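Local coordinates for protein dihydropteroate synthase (Anaplasma phagocytophilum, PDB 6UCZ) that probably catalyses the joining of p-aminobenzoate to 6-hydroxymethyl-7,8-dihydropterin pyrophosphate, giving the dihydropteroate needed for folate synthesis, at residues A[151-162]-A[201-212]; A[110-119]-A[129-140]. All coordinates share one frame; numbering follows the deposited sequence.

Contact 1 (A[151-162]-A[201-212]); sequences SAKIIIMHHFGL and RIILDPGLGFGK. With PMM (pterin-6-yl-methyl-monophosphate), chain C.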
loop_
_atom_site.group_PDB
_atom_site.type_symbol
_atom_site.label_atom_id
_atom_site.label_comp_id
_atom_site.label_asym_id
_atom_site.label_seq_id
_atom_site.Cartn_x
_atom_site.Cartn_y
_atom_site.Cartn_z
ATOM N N SER A 151 -16.147 0.203 9.803
ATOM C CA SER A 151 -15.696 -1.157 10.080
ATOM C C SER A 151 -14.665 -1.643 9.062
ATOM O O SER A 151 -14.363 -2.843 9.007
ATOM C CB SER A 151 -16.871 -2.143 10.160
ATOM O OG SER A 151 -17.534 -2.262 8.915
ATOM N N ALA A 152 -14.138 -0.739 8.238
ATOM C CA ALA A 152 -13.197 -1.097 7.191
ATOM C C ALA A 152 -11.849 -1.523 7.762
ATOM O O ALA A 152 -11.454 -1.143 8.866
ATOM C CB ALA A 152 -12.970 0.091 6.254
ATOM N N LYS A 153 -11.135 -2.322 6.982
ATOM C CA LYS A 153 -9.728 -2.549 7.266
ATOM C C LYS A 153 -8.951 -1.332 6.783
ATOM O O LYS A 153 -9.323 -0.685 5.793
ATOM C CB LYS A 153 -9.235 -3.816 6.571
ATOM C CG LYS A 153 -10.039 -5.051 6.937
ATOM C CD LYS A 153 -9.634 -6.266 6.101
ATOM C CE LYS A 153 -10.705 -6.599 5.065
ATOM N NZ LYS A 153 -10.621 -8.013 4.589
ATOM N N ILE A 154 -7.859 -1.014 7.473
ATOM C CA ILE A 154 -7.098 0.180 7.126
ATOM C C ILE A 154 -5.602 -0.095 7.151
ATOM O O ILE A 154 -5.077 -0.651 8.121
ATOM C CB ILE A 154 -7.466 1.366 8.045
ATOM C CG1 ILE A 154 -6.555 2.559 7.763
ATOM C CG2 ILE A 154 -7.443 0.962 9.519
ATOM C CD1 ILE A 154 -7.180 3.885 8.176
ATOM N N ILE A 155 -4.917 0.292 6.081
ATOM C CA ILE A 155 -3.460 0.319 6.036
ATOM C C ILE A 155 -3.004 1.733 6.370
ATOM O O ILE A 155 -3.505 2.702 5.785
ATOM C CB ILE A 155 -2.933 -0.087 4.651
ATOM C CG1 ILE A 155 -3.533 -1.425 4.219
ATOM C CG2 ILE A 155 -1.384 -0.162 4.659
ATOM C CD1 ILE A 155 -3.389 -1.680 2.730
ATOM N N ILE A 156 -2.068 1.859 7.309
ATOM C CA ILE A 156 -1.397 3.126 7.592
ATOM C C ILE A 156 0.064 2.980 7.186
ATOM O O ILE A 156 0.734 2.017 7.585
ATOM C CB ILE A 156 -1.548 3.549 9.065
ATOM C CG1 ILE A 156 -1.191 2.397 10.013
ATOM C CG2 ILE A 156 -2.976 4.053 9.331
ATOM C CD1 ILE A 156 -1.198 2.813 11.499
ATOM N N MET A 157 0.555 3.924 6.381
ATOM C CA MET A 157 1.885 3.857 5.779
ATOM C C MET A 157 2.797 4.935 6.358
ATOM O O MET A 157 2.396 6.100 6.451
ATOM C CB MET A 157 1.795 4.053 4.266
ATOM C CG MET A 157 3.107 3.735 3.548
ATOM S SD MET A 157 3.165 4.491 1.925
ATOM C CE MET A 157 3.451 6.221 2.375
ATOM N N HIS A 158 4.031 4.559 6.714
ATOM C CA HIS A 158 4.984 5.534 7.241
ATOM C C HIS A 158 5.526 6.439 6.137
ATOM O O HIS A 158 5.850 5.978 5.040
ATOM C CB HIS A 158 6.160 4.834 7.925
ATOM C CG HIS A 158 7.162 5.795 8.494
ATOM N ND1 HIS A 158 8.149 6.382 7.732
ATOM C CD2 HIS A 158 7.282 6.325 9.737
ATOM C CE1 HIS A 158 8.852 7.211 8.485
ATOM N NE2 HIS A 158 8.352 7.187 9.708
ATOM N N HIS A 159 5.670 7.731 6.448
ATOM C CA HIS A 159 6.326 8.679 5.552
ATOM C C HIS A 159 6.943 9.835 6.338
ATOM O O HIS A 159 6.656 10.034 7.520
ATOM C CB HIS A 159 5.344 9.192 4.492
ATOM C CG HIS A 159 4.159 9.898 5.074
ATOM N ND1 HIS A 159 4.211 11.206 5.502
ATOM C CD2 HIS A 159 2.906 9.462 5.342
ATOM C CE1 HIS A 159 3.030 11.558 5.984
ATOM N NE2 HIS A 159 2.217 10.519 5.891
ATOM N N PHE A 160 7.863 10.547 5.685
ATOM C CA PHE A 160 8.458 11.795 6.183
ATOM C C PHE A 160 7.799 13.015 5.553
ATOM O O PHE A 160 8.468 13.986 5.179
ATOM C CB PHE A 160 9.962 11.787 5.903
ATOM C CG PHE A 160 10.720 10.754 6.686
ATOM C CD1 PHE A 160 11.043 10.965 8.011
ATOM C CD2 PHE A 160 11.003 9.514 6.120
ATOM C CE1 PHE A 160 11.723 10.012 8.734
ATOM C CE2 PHE A 160 11.676 8.542 6.840
ATOM C CZ PHE A 160 12.039 8.784 8.149
ATOM N N GLY A 161 6.487 12.978 5.411
ATOM C CA GLY A 161 5.707 14.029 4.795
ATOM C C GLY A 161 5.398 13.717 3.339
ATOM O O GLY A 161 6.183 13.085 2.623
ATOM N N LEU A 162 4.231 14.172 2.891
ATOM C CA LEU A 162 3.801 14.010 1.521
ATOM C C LEU A 162 3.503 15.371 0.905
ATOM O O LEU A 162 2.839 16.204 1.534
ATOM C CB LEU A 162 2.567 13.125 1.419
ATOM C CG LEU A 162 2.650 11.722 2.000
ATOM C CD1 LEU A 162 1.267 11.051 1.951
ATOM C CD2 LEU A 162 3.701 10.833 1.278
ATOM N N ARG A 201 -8.372 -4.924 12.516
ATOM C CA ARG A 201 -8.537 -4.345 11.189
ATOM C C ARG A 201 -7.408 -3.406 10.772
ATOM O O ARG A 201 -7.494 -2.817 9.689
ATOM C CB ARG A 201 -9.887 -3.634 11.083
ATOM C CG ARG A 201 -11.050 -4.612 11.062
ATOM C CD ARG A 201 -12.364 -3.930 11.227
ATOM N NE ARG A 201 -13.466 -4.890 11.234
ATOM C CZ ARG A 201 -14.645 -4.672 11.812
ATOM N NH1 ARG A 201 -14.873 -3.525 12.434
ATOM N NH2 ARG A 201 -15.596 -5.603 11.768
ATOM N N ILE A 202 -6.358 -3.253 11.582
ATOM C CA ILE A 202 -5.283 -2.299 11.306
ATOM C C ILE A 202 -4.104 -3.032 10.677
ATOM O O ILE A 202 -3.635 -4.042 11.215
ATOM C CB ILE A 202 -4.845 -1.573 12.587
ATOM C CG1 ILE A 202 -6.011 -0.772 13.169
ATOM C CG2 ILE A 202 -3.654 -0.664 12.279
ATOM C CD1 ILE A 202 -5.757 -0.243 14.572
ATOM N N ILE A 203 -3.577 -2.483 9.577
ATOM C CA ILE A 203 -2.451 -3.049 8.839
ATOM C C ILE A 203 -1.338 -2.009 8.766
ATOM O O ILE A 203 -1.601 -0.830 8.504
ATOM C CB ILE A 203 -2.893 -3.482 7.424
ATOM C CG1 ILE A 203 -4.062 -4.476 7.506
ATOM C CG2 ILE A 203 -1.742 -4.073 6.651
ATOM C CD1 ILE A 203 -4.932 -4.508 6.243
ATOM N N LEU A 204 -0.090 -2.442 8.973
ATOM C CA LEU A 204 1.054 -1.531 9.058
ATOM C C LEU A 204 1.946 -1.648 7.828
ATOM O O LEU A 204 2.263 -2.754 7.387
ATOM C CB LEU A 204 1.894 -1.818 10.307
ATOM C CG LEU A 204 1.147 -1.801 11.643
ATOM C CD1 LEU A 204 2.089 -2.053 12.814
ATOM C CD2 LEU A 204 0.388 -0.485 11.820
ATOM N N ASP A 205 2.381 -0.503 7.303
ATOM C CA ASP A 205 3.218 -0.448 6.101
ATOM C C ASP A 205 4.365 0.521 6.360
ATOM O O ASP A 205 4.113 1.690 6.728
ATOM C CB ASP A 205 2.366 -0.024 4.896
ATOM C CG ASP A 205 3.128 -0.017 3.578
ATOM O OD1 ASP A 205 4.355 0.267 3.542
ATOM O OD2 ASP A 205 2.468 -0.270 2.544
ATOM N N PRO A 206 5.629 0.101 6.196
ATOM C CA PRO A 206 6.762 1.003 6.484
ATOM C C PRO A 206 6.997 2.085 5.442
ATOM O O PRO A 206 7.891 2.921 5.649
ATOM C CB PRO A 206 7.958 0.047 6.537
ATOM C CG PRO A 206 7.568 -1.052 5.578
ATOM C CD PRO A 206 6.091 -1.245 5.797
ATOM N N GLY A 207 6.282 2.079 4.321
ATOM C CA GLY A 207 6.474 3.114 3.320
ATOM C C GLY A 207 7.865 3.135 2.706
ATOM O O GLY A 207 8.583 4.141 2.789
ATOM N N LEU A 208 8.249 2.032 2.069
ATOM C CA LEU A 208 9.539 1.970 1.392
ATOM C C LEU A 208 9.659 3.099 0.382
ATOM O O LEU A 208 8.702 3.430 -0.322
ATOM C CB LEU A 208 9.719 0.607 0.686
ATOM C CG LEU A 208 9.628 -0.665 1.540
ATOM C CD1 LEU A 208 10.106 -1.934 0.755
ATOM C CD2 LEU A 208 10.484 -0.482 2.782
ATOM N N GLY A 209 10.830 3.731 0.344
ATOM C CA GLY A 209 11.044 4.840 -0.561
ATOM C C GLY A 209 10.549 6.202 -0.082
ATOM O O GLY A 209 10.957 7.216 -0.652
ATOM N N PHE A 210 9.626 6.267 0.882
ATOM C CA PHE A 210 9.077 7.562 1.318
ATOM C C PHE A 210 10.050 8.212 2.297
ATOM O O PHE A 210 10.079 7.907 3.491
ATOM C CB PHE A 210 7.682 7.393 1.915
ATOM C CG PHE A 210 6.621 7.138 0.876
ATOM C CD1 PHE A 210 5.890 8.195 0.338
ATOM C CD2 PHE A 210 6.372 5.847 0.414
ATOM C CE1 PHE A 210 4.921 7.968 -0.636
ATOM C CE2 PHE A 210 5.411 5.613 -0.566
ATOM C CZ PHE A 210 4.679 6.673 -1.088
ATOM N N GLY A 211 10.902 9.080 1.768
ATOM C CA GLY A 211 11.976 9.655 2.554
ATOM C C GLY A 211 13.037 8.665 2.973
ATOM O O GLY A 211 13.778 8.925 3.924
ATOM N N LYS A 212 13.161 7.548 2.257
ATOM C CA LYS A 212 14.058 6.463 2.629
ATOM C C LYS A 212 14.909 6.147 1.409
ATOM O O LYS A 212 14.403 5.612 0.417
ATOM C CB LYS A 212 13.252 5.242 3.069
ATOM C CG LYS A 212 12.318 5.539 4.237
ATOM C CD LYS A 212 11.451 4.348 4.581
ATOM C CE LYS A 212 10.450 4.708 5.672
ATOM N NZ LYS A 212 9.346 5.569 5.163
HETATM N N5 PMM C . 3.494 3.401 -2.445
HETATM C C6 PMM C . 2.888 4.252 -3.280
HETATM C C7 PMM C . 1.545 4.549 -3.144
HETATM N N8 PMM C . 0.756 4.043 -2.190
HETATM N N1 PMM C . 0.548 2.656 -0.391
HETATM C C2 PMM C . 1.092 1.813 0.478
HETATM N N2 PMM C . 0.343 1.292 1.457
HETATM N N3 PMM C . 2.411 1.447 0.441
HETATM C C4 PMM C . 3.332 1.904 -0.473
HETATM O O4 PMM C . 4.509 1.549 -0.426
HETATM C C4A PMM C . 2.768 2.849 -1.461
HETATM C C8A PMM C . 1.371 3.192 -1.361
HETATM C C9 PMM C . 3.771 4.897 -4.319
HETATM O O10 PMM C . 4.141 3.910 -5.305
HETATM P PA PMM C . 3.549 3.923 -6.811
HETATM O O1P PMM C . 4.374 2.857 -7.550
HETATM O O2P PMM C . 3.903 5.268 -7.431
HETATM O O3P PMM C . 2.083 3.643 -6.791
#

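Contact 2 (A[110-119]-A[129-140]); sequences EVSIDTRNAK and VDYINDQGGLLD. With PMM (pterin-6-yl-methyl-monophosphate), chain C.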
loop_
_atom_site.group_PDB
_atom_site.type_symbol
_atom_site.label_atom_id
_atom_site.label_comp_id
_atom_site.label_asym_id
_atom_site.label_seq_id
_atom_site.Cartn_x
_atom_site.Cartn_y
_atom_site.Cartn_z
ATOM N N GLU A 110 -11.146 -8.150 -3.403
ATOM C CA GLU A 110 -11.444 -6.956 -2.623
ATOM C C GLU A 110 -10.940 -5.700 -3.324
ATOM O O GLU A 110 -10.147 -5.755 -4.263
ATOM C CB GLU A 110 -10.846 -7.066 -1.223
ATOM C CG GLU A 110 -11.423 -8.223 -0.424
ATOM C CD GLU A 110 -10.737 -8.406 0.909
ATOM O OE1 GLU A 110 -9.545 -8.800 0.921
ATOM O OE2 GLU A 110 -11.386 -8.125 1.942
ATOM N N VAL A 111 -11.399 -4.545 -2.837
ATOM C CA VAL A 111 -11.011 -3.250 -3.385
ATOM C C VAL A 111 -10.491 -2.378 -2.249
ATOM O O VAL A 111 -11.091 -2.323 -1.168
ATOM C CB VAL A 111 -12.189 -2.559 -4.111
ATOM C CG1 VAL A 111 -11.751 -1.208 -4.709
ATOM C CG2 VAL A 111 -12.777 -3.480 -5.182
ATOM N N SER A 112 -9.381 -1.691 -2.508
ATOM C CA SER A 112 -8.728 -0.784 -1.571
ATOM C C SER A 112 -8.729 0.619 -2.167
ATOM O O SER A 112 -8.551 0.781 -3.379
ATOM C CB SER A 112 -7.276 -1.247 -1.295
ATOM O OG SER A 112 -6.611 -0.349 -0.432
ATOM N N ILE A 113 -8.942 1.637 -1.337
ATOM C CA ILE A 113 -8.857 3.022 -1.797
ATOM C C ILE A 113 -7.553 3.619 -1.292
ATOM O O ILE A 113 -7.330 3.723 -0.079
ATOM C CB ILE A 113 -10.085 3.856 -1.368
ATOM C CG1 ILE A 113 -9.931 5.322 -1.810
ATOM C CG2 ILE A 113 -10.354 3.787 0.137
ATOM C CD1 ILE A 113 -9.803 5.505 -3.302
ATOM N N ASP A 114 -6.667 3.973 -2.220
ATOM C CA ASP A 114 -5.362 4.534 -1.874
ATOM C C ASP A 114 -5.542 6.044 -1.841
ATOM O O ASP A 114 -5.607 6.693 -2.887
ATOM C CB ASP A 114 -4.295 4.101 -2.876
ATOM C CG ASP A 114 -2.901 4.589 -2.513
ATOM O OD1 ASP A 114 -2.737 5.457 -1.619
ATOM O OD2 ASP A 114 -1.944 4.073 -3.127
ATOM N N THR A 115 -5.665 6.602 -0.638
ATOM C CA THR A 115 -5.898 8.030 -0.497
ATOM C C THR A 115 -5.333 8.487 0.836
ATOM O O THR A 115 -5.233 7.708 1.788
ATOM C CB THR A 115 -7.391 8.378 -0.584
ATOM O OG1 THR A 115 -7.569 9.789 -0.451
ATOM C CG2 THR A 115 -8.174 7.687 0.528
ATOM N N ARG A 116 -4.961 9.758 0.894
ATOM C CA ARG A 116 -4.649 10.404 2.156
ATOM C C ARG A 116 -5.817 11.223 2.710
ATOM O O ARG A 116 -5.699 11.757 3.814
ATOM C CB ARG A 116 -3.416 11.296 1.992
ATOM C CG ARG A 116 -3.695 12.622 1.309
ATOM C CD ARG A 116 -2.409 13.368 1.075
ATOM N NE ARG A 116 -1.647 12.724 0.011
ATOM C CZ ARG A 116 -0.648 13.294 -0.654
ATOM N NH1 ARG A 116 -0.288 14.543 -0.380
ATOM N NH2 ARG A 116 -0.018 12.612 -1.604
ATOM N N ASN A 117 -6.940 11.310 1.991
ATOM C CA ASN A 117 -8.059 12.201 2.335
ATOM C C ASN A 117 -9.226 11.412 2.916
ATOM O O ASN A 117 -9.756 10.508 2.258
ATOM C CB ASN A 117 -8.537 12.974 1.106
ATOM C CG ASN A 117 -7.478 13.895 0.542
ATOM O OD1 ASN A 117 -6.859 14.650 1.278
ATOM N ND2 ASN A 117 -7.268 13.842 -0.768
ATOM N N ALA A 118 -9.665 11.794 4.121
ATOM C CA ALA A 118 -10.746 11.066 4.782
ATOM C C ALA A 118 -12.043 11.111 3.974
ATOM O O ALA A 118 -12.778 10.120 3.919
ATOM C CB ALA A 118 -10.977 11.626 6.187
ATOM N N LYS A 119 -12.341 12.248 3.338
ATOM C CA LYS A 119 -13.571 12.353 2.553
ATOM C C LYS A 119 -13.573 11.375 1.390
ATOM O O LYS A 119 -14.599 10.752 1.093
ATOM C CB LYS A 119 -13.748 13.778 2.033
ATOM C CG LYS A 119 -15.060 14.019 1.281
ATOM C CD LYS A 119 -16.287 13.504 2.023
ATOM C CE LYS A 119 -16.796 14.505 3.040
ATOM N NZ LYS A 119 -18.254 14.312 3.300
ATOM N N VAL A 129 -15.968 -0.229 -0.986
ATOM C CA VAL A 129 -14.597 -0.741 -0.915
ATOM C C VAL A 129 -14.368 -1.427 0.428
ATOM O O VAL A 129 -15.099 -1.229 1.406
ATOM C CB VAL A 129 -13.516 0.329 -1.177
ATOM C CG1 VAL A 129 -13.716 0.987 -2.528
ATOM C CG2 VAL A 129 -13.438 1.365 -0.050
ATOM N N ASP A 130 -13.351 -2.284 0.451
ATOM C CA ASP A 130 -13.040 -3.141 1.586
ATOM C C ASP A 130 -11.904 -2.623 2.451
ATOM O O ASP A 130 -11.843 -2.968 3.634
ATOM C CB ASP A 130 -12.681 -4.545 1.083
ATOM C CG ASP A 130 -13.789 -5.149 0.243
ATOM O OD1 ASP A 130 -14.747 -5.661 0.845
ATOM O OD2 ASP A 130 -13.723 -5.072 -1.001
ATOM N N TYR A 131 -11.001 -1.826 1.890
ATOM C CA TYR A 131 -9.854 -1.309 2.622
ATOM C C TYR A 131 -9.724 0.182 2.386
ATOM O O TYR A 131 -9.957 0.658 1.271
ATOM C CB TYR A 131 -8.506 -1.941 2.177
ATOM C CG TYR A 131 -8.371 -3.442 2.266
ATOM C CD1 TYR A 131 -8.937 -4.275 1.312
ATOM C CD2 TYR A 131 -7.605 -4.015 3.269
ATOM C CE1 TYR A 131 -8.788 -5.660 1.390
ATOM C CE2 TYR A 131 -7.446 -5.376 3.357
ATOM C CZ TYR A 131 -8.031 -6.199 2.417
ATOM O OH TYR A 131 -7.855 -7.553 2.532
ATOM N N ILE A 132 -9.316 0.906 3.426
ATOM C CA ILE A 132 -8.655 2.193 3.251
ATOM C C ILE A 132 -7.152 1.947 3.231
ATOM O O ILE A 132 -6.582 1.432 4.201
ATOM C CB ILE A 132 -9.003 3.184 4.368
ATOM C CG1 ILE A 132 -10.511 3.330 4.566
ATOM C CG2 ILE A 132 -8.366 4.550 4.060
ATOM C CD1 ILE A 132 -10.846 4.163 5.784
ATOM N N ASN A 133 -6.504 2.292 2.133
ATOM C CA ASN A 133 -5.044 2.280 2.091
ATOM C C ASN A 133 -4.621 3.715 2.395
ATOM O O ASN A 133 -4.419 4.528 1.495
ATOM C CB ASN A 133 -4.533 1.775 0.748
ATOM C CG ASN A 133 -3.036 1.896 0.619
ATOM O OD1 ASN A 133 -2.321 2.083 1.612
ATOM N ND2 ASN A 133 -2.552 1.832 -0.612
ATOM N N ASP A 134 -4.514 4.031 3.687
ATOM C CA ASP A 134 -4.263 5.409 4.122
ATOM C C ASP A 134 -2.782 5.686 3.975
ATOM O O ASP A 134 -2.009 5.598 4.935
ATOM C CB ASP A 134 -4.718 5.641 5.558
ATOM C CG ASP A 134 -4.423 7.064 6.045
ATOM O OD1 ASP A 134 -4.112 7.945 5.213
ATOM O OD2 ASP A 134 -4.502 7.296 7.267
ATOM N N GLN A 135 -2.401 6.103 2.764
ATOM C CA GLN A 135 -1.005 6.414 2.484
ATOM C C GLN A 135 -0.517 7.615 3.292
ATOM O O GLN A 135 0.692 7.790 3.460
ATOM C CB GLN A 135 -0.874 6.695 0.991
ATOM C CG GLN A 135 0.521 6.913 0.492
ATOM C CD GLN A 135 0.540 7.495 -0.904
ATOM O OE1 GLN A 135 1.499 8.170 -1.287
ATOM N NE2 GLN A 135 -0.528 7.246 -1.677
ATOM N N GLY A 136 -1.433 8.403 3.856
ATOM C CA GLY A 136 -1.035 9.497 4.712
ATOM C C GLY A 136 -0.815 9.116 6.150
ATOM O O GLY A 136 -0.280 9.928 6.915
ATOM N N GLY A 137 -1.203 7.901 6.543
ATOM C CA GLY A 137 -1.021 7.476 7.918
ATOM C C GLY A 137 -1.661 8.428 8.919
ATOM O O GLY A 137 -0.992 8.922 9.828
ATOM N N LEU A 138 -2.951 8.708 8.737
ATOM C CA LEU A 138 -3.706 9.631 9.584
ATOM C C LEU A 138 -3.177 11.061 9.468
ATOM O O LEU A 138 -3.231 11.839 10.419
ATOM C CB LEU A 138 -3.711 9.177 11.047
ATOM C CG LEU A 138 -3.978 7.693 11.299
ATOM C CD1 LEU A 138 -4.124 7.443 12.798
ATOM C CD2 LEU A 138 -5.196 7.196 10.518
ATOM N N LEU A 139 -2.613 11.402 8.310
ATOM C CA LEU A 139 -2.313 12.798 8.034
ATOM C C LEU A 139 -3.596 13.620 8.037
ATOM O O LEU A 139 -3.602 14.777 8.470
ATOM C CB LEU A 139 -1.573 12.919 6.702
ATOM C CG LEU A 139 -1.180 14.290 6.157
ATOM C CD1 LEU A 139 -0.226 15.034 7.097
ATOM C CD2 LEU A 139 -0.532 14.064 4.804
ATOM N N ASP A 140 -4.686 13.051 7.518
ATOM C CA ASP A 140 -6.012 13.653 7.689
ATOM C C ASP A 140 -6.536 13.290 9.077
ATOM O O ASP A 140 -6.750 12.101 9.354
ATOM C CB ASP A 140 -6.963 13.147 6.611
ATOM C CG ASP A 140 -8.281 13.921 6.570
ATOM O OD1 ASP A 140 -8.755 14.376 7.626
ATOM O OD2 ASP A 140 -8.853 14.054 5.467
HETATM N N5 PMM C . 3.494 3.401 -2.445
HETATM C C6 PMM C . 2.888 4.252 -3.280
HETATM C C7 PMM C . 1.545 4.549 -3.144
HETATM N N8 PMM C . 0.756 4.043 -2.190
HETATM N N1 PMM C . 0.548 2.656 -0.391
HETATM C C2 PMM C . 1.092 1.813 0.478
HETATM N N2 PMM C . 0.343 1.292 1.457
HETATM N N3 PMM C . 2.411 1.447 0.441
HETATM C C4 PMM C . 3.332 1.904 -0.473
HETATM O O4 PMM C . 4.509 1.549 -0.426
HETATM C C4A PMM C . 2.768 2.849 -1.461
HETATM C C8A PMM C . 1.371 3.192 -1.361
HETATM C C9 PMM C . 3.771 4.897 -4.319
HETATM O O10 PMM C . 4.141 3.910 -5.305
HETATM P PA PMM C . 3.549 3.923 -6.811
HETATM O O1P PMM C . 4.374 2.857 -7.550
HETATM O O2P PMM C . 3.903 5.268 -7.431
HETATM O O3P PMM C . 2.083 3.643 -6.791
HETATM O O HOH W 1 -4.377 10.582 5.885
HETATM O O HOH W 2 -10.755 14.603 3.032
#

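Contact 1 (A[151-162]-A[201-212])
Two neighbouring parallel strands of the TIM barrel, 153-157 and 202-205, meet here, and the loops at their C-terminal ends form part of the pterin pocket. Backbone bonds alternate from Ile154 N to Arg201 O through to His158 N to Asp205 O. On the pocket side, Ile155 CG1 packs against Ile203 CB at 3.9 Å; on the other side, against helix 174-194, Ile156 and Leu204 lie alongside each other, pointing the same way, and Ile156 CD1 meets Leu204 CD2 at 3.7 Å.

At the C-terminal ends of the strands, Met157 bends at chi3 (74°), which swings its methyl over the Phe210 ring: CE stands 3.4 Å from the ring centroid, nearly on the normal, a CH-pi and Met-aromatic contact. Met157 SD also touches the pterin, 3.5 Å from N3 of PMM, while N5 of PMM meets the edge of the Phe210 ring. Asp205 has its carboxylate divided: OD2 accepts from N3 of PMM at 2.7 Å and from N2 at 2.9 Å, and OD1 takes Gly207 N in an Asx turn, which helps fix the rotation of the group. Deeper in the loops, Lys212 NZ reaches His158 ND1 at 2.9 Å, close to the imidazole plane, and also bonds to Gly207 O and Phe210 O. With Lys212 NZ as the donor, ND1 is probably unprotonated, consistent with a neutral His158 ring.

Contact 2 (A[110-119]-A[129-140])
Val111 O is gripped by two successive backbone groups, Asp130 N at 2.8 Å and Tyr131 N at 3.1 Å, both in its carbonyl plane. Asp130 returns the hold: its OD2 accepts from Val111 N through the anti lone pair, and His105 is a second partner of that oxygen. Alongside, Tyr131 OH donates to Glu110 OE1 at 2.6 Å, arriving from above the carboxylate plane, while Glu110 OE2 pairs with Lys153.

Strands 110-115 and 131-134 are the two parallel strands of a right-handed beta-alpha-beta crossover through helix 118-127, and their C-terminal ends face the pterin. Here Asp114 and Asn133 swing CG away from the backbone N (chi1 -176° and 174°), sending carboxylate and amide side by side toward the pterin. Asn133 OD1 accepts from N2 of PMM at 2.8 Å, almost straight, and its ND2 donates to N1 and to Asp71. Gln135 NE2 meets Asp114 OD1 on the syn side at 2.8 Å, with the amide turned 67° from the carboxylate; Asp114 OD2 is salt-bridged to Arg274.

Past the strands, Asp140 OD2 receives Ala118 N at 2.8 Å, at the start of helix 118-127. One water donates to Arg116 O and Asp134 OD1 and accepts from Asp140 N.

In the fold
Contact 2 closes before contact 1 opens along the chain, and their centres lie about 10 Å apart in one parallel sheet. The four strands stand in the order 110-115, 131-134, 153-157, 202-205, so the middle pair joins the contacts: Ile155 N and O probably bond to Ile132 O and Asp134 N. Helix 143-148 lies between these middle strands in the chain, and helix 174-194 between the last two. At the C-terminal ends, Met157 CE packs against Gln135 O. The two contacts therefore supply adjoining parts of one pterin site, which Lys241 and Arg274 help complete, as expected for the barrel of dihydropteroate synthases.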